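Local coordinates for protein endo-beta-1,4-mannanase (Alicyclobacillus acidocaldarius, PDB 4CD8) that probably hydrolyses internal beta-1,4-mannosidic linkages of mannans as a family GH113 glycoside hydrolase, at residues D256-A259 and R260-A264. Sequence-based numbering, arbitrary orientation.
Sequences DEQA and RFYEA
Glu-257 OE1 takes two N-H groups from Arg-260, three residues further along the same helix: NE and NH2 each lie 3.1 Å from it, in a side-on salt bridge that converges on one oxygen. OE1 sits close to the guanidinium plane, yet the carboxylate is turned 60° against that plane; NE approaches OE1 nearly along its C-O axis, whereas NH2 is received by the anti lone pair of OE1, the one away from OE2. A bend at chi3 (-76°) turns the arginine back along the helix surface, so that one guanidinium face lies over the carbonyl oxygen of Asp-256, 3.7 Å from CZ to Asp-256 O. Arg-260 NH1 rests against Asp-256 CB at 3.4 Å. The other carboxylate oxygen, Glu-257 OE2, accepts a hydrogen bond from Gly-241 N, which ties this turn to a preceding loop. On the inward side Gln-258 and Tyr-262 run side by side, Gln-258 CG 4.0 Å from Tyr-262 CE2, with amide and ring planes nearly perpendicular. Gln-258 NE2 donates a hydrogen bond to Cys-234 O, while the side chain of Tyr-262 packs on Ala-306 and Val-310 of helix 305-317. Beneath these side chains, i to i+4 backbone bonds, such as Glu-263 N to Ala-259 O at 2.8 Å, mark a regular alpha-helix, amphipathic here, on the outside of a TIM barrel.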
loop_
_atom_site.group_PDB
_atom_site.type_symbol
_atom_site.label_atom_id
_atom_site.label_comp_id
_atom_site.label_asym_id
_atom_site.label_seq_id
_atom_site.Cartn_x
_atom_site.Cartn_y
_atom_site.Cartn_z
ATOM N N ASP A 256 -9.590 11.791 -18.196
ATOM C CA ASP A 256 -9.889 13.039 -17.495
ATOM C C ASP A 256 -10.440 12.791 -16.082
ATOM O O ASP A 256 -10.229 13.607 -15.191
ATOM C CB ASP A 256 -10.862 13.918 -18.307
ATOM C CG ASP A 256 -10.230 14.498 -19.576
ATOM O OD1 ASP A 256 -9.001 14.316 -19.788
ATOM O OD2 ASP A 256 -10.968 15.133 -20.329
ATOM N N GLU A 257 -11.146 11.677 -15.882
ATOM C CA GLU A 257 -11.747 11.355 -14.578
ATOM C C GLU A 257 -10.650 11.108 -13.542
ATOM O O GLU A 257 -10.724 11.594 -12.404
ATOM C CB GLU A 257 -12.660 10.121 -14.696
ATOM C CG GLU A 257 -13.347 9.635 -13.410
ATOM C CD GLU A 257 -14.445 10.547 -12.871
ATOM O OE1 GLU A 257 -14.671 11.660 -13.413
ATOM O OE2 GLU A 257 -15.100 10.121 -11.864
ATOM N N GLN A 258 -9.635 10.348 -13.948
ATOM C CA GLN A 258 -8.478 10.094 -13.085
ATOM C C GLN A 258 -7.797 11.425 -12.744
ATOM O O GLN A 258 -7.420 11.656 -11.606
ATOM C CB GLN A 258 -7.505 9.167 -13.786
ATOM C CG GLN A 258 -6.274 8.826 -12.966
ATOM C CD GLN A 258 -5.328 7.942 -13.755
ATOM O OE1 GLN A 258 -4.719 8.403 -14.710
ATOM N NE2 GLN A 258 -5.204 6.666 -13.361
ATOM N N ALA A 259 -7.652 12.316 -13.734
ATOM C CA ALA A 259 -7.051 13.628 -13.468
ATOM C C ALA A 259 -7.871 14.436 -12.446
ATOM O O ALA A 259 -7.289 15.036 -11.518
ATOM C CB ALA A 259 -6.875 14.422 -14.754
ATOM N N ARG A 260 -9.203 14.423 -12.603
ATOM C CA ARG A 260 -10.117 15.146 -11.697
ATOM C C ARG A 260 -9.944 14.624 -10.266
ATOM O O ARG A 260 -9.923 15.403 -9.316
ATOM C CB ARG A 260 -11.597 15.045 -12.127
ATOM C CG ARG A 260 -11.976 15.874 -13.349
ATOM C CD ARG A 260 -13.469 15.763 -13.696
ATOM N NE ARG A 260 -13.877 14.507 -14.363
ATOM C CZ ARG A 260 -13.875 14.286 -15.692
ATOM N NH1 ARG A 260 -13.439 15.213 -16.554
ATOM N NH2 ARG A 260 -14.276 13.111 -16.164
ATOM N N PHE A 261 -9.804 13.306 -10.110
ATOM C CA PHE A 261 -9.543 12.753 -8.773
ATOM C C PHE A 261 -8.260 13.336 -8.184
ATOM O O PHE A 261 -8.267 13.785 -7.031
ATOM C CB PHE A 261 -9.434 11.246 -8.806
ATOM C CG PHE A 261 -9.009 10.659 -7.506
ATOM C CD1 PHE A 261 -9.941 10.376 -6.530
ATOM C CD2 PHE A 261 -7.659 10.424 -7.240
ATOM C CE1 PHE A 261 -9.543 9.848 -5.305
ATOM C CE2 PHE A 261 -7.255 9.916 -6.016
ATOM C CZ PHE A 261 -8.196 9.611 -5.041
ATOM N N TYR A 262 -7.167 13.309 -8.952
ATOM C CA TYR A 262 -5.860 13.814 -8.428
ATOM C C TYR A 262 -5.944 15.311 -8.127
ATOM O O TYR A 262 -5.486 15.771 -7.067
ATOM C CB TYR A 262 -4.711 13.493 -9.404
ATOM C CG TYR A 262 -4.155 12.087 -9.200
ATOM C CD1 TYR A 262 -3.159 11.834 -8.245
ATOM C CD2 TYR A 262 -4.645 11.012 -9.917
ATOM C CE1 TYR A 262 -2.668 10.563 -8.050
ATOM C CE2 TYR A 262 -4.176 9.732 -9.734
ATOM C CZ TYR A 262 -3.194 9.499 -8.791
ATOM O OH TYR A 262 -2.725 8.239 -8.604
ATOM N N GLU A 263 -6.575 16.081 -9.015
ATOM C CA GLU A 263 -6.777 17.523 -8.744
ATOM C C GLU A 263 -7.522 17.748 -7.420
ATOM O O GLU A 263 -7.078 18.578 -6.572
ATOM C CB GLU A 263 -7.477 18.217 -9.917
ATOM C CG GLU A 263 -6.613 18.273 -11.166
ATOM C CD GLU A 263 -5.527 19.354 -11.152
ATOM O OE1 GLU A 263 -5.196 19.907 -10.089
ATOM O OE2 GLU A 263 -4.981 19.649 -12.237
ATOM N N ALA A 264 -8.589 16.982 -7.193
ATOM C CA ALA A 264 -9.396 17.158 -5.978
ATOM C C ALA A 264 -8.621 16.814 -4.715
ATOM O O ALA A 264 -8.725 17.511 -3.699
ATOM C CB ALA A 264 -10.677 16.336 -6.042
#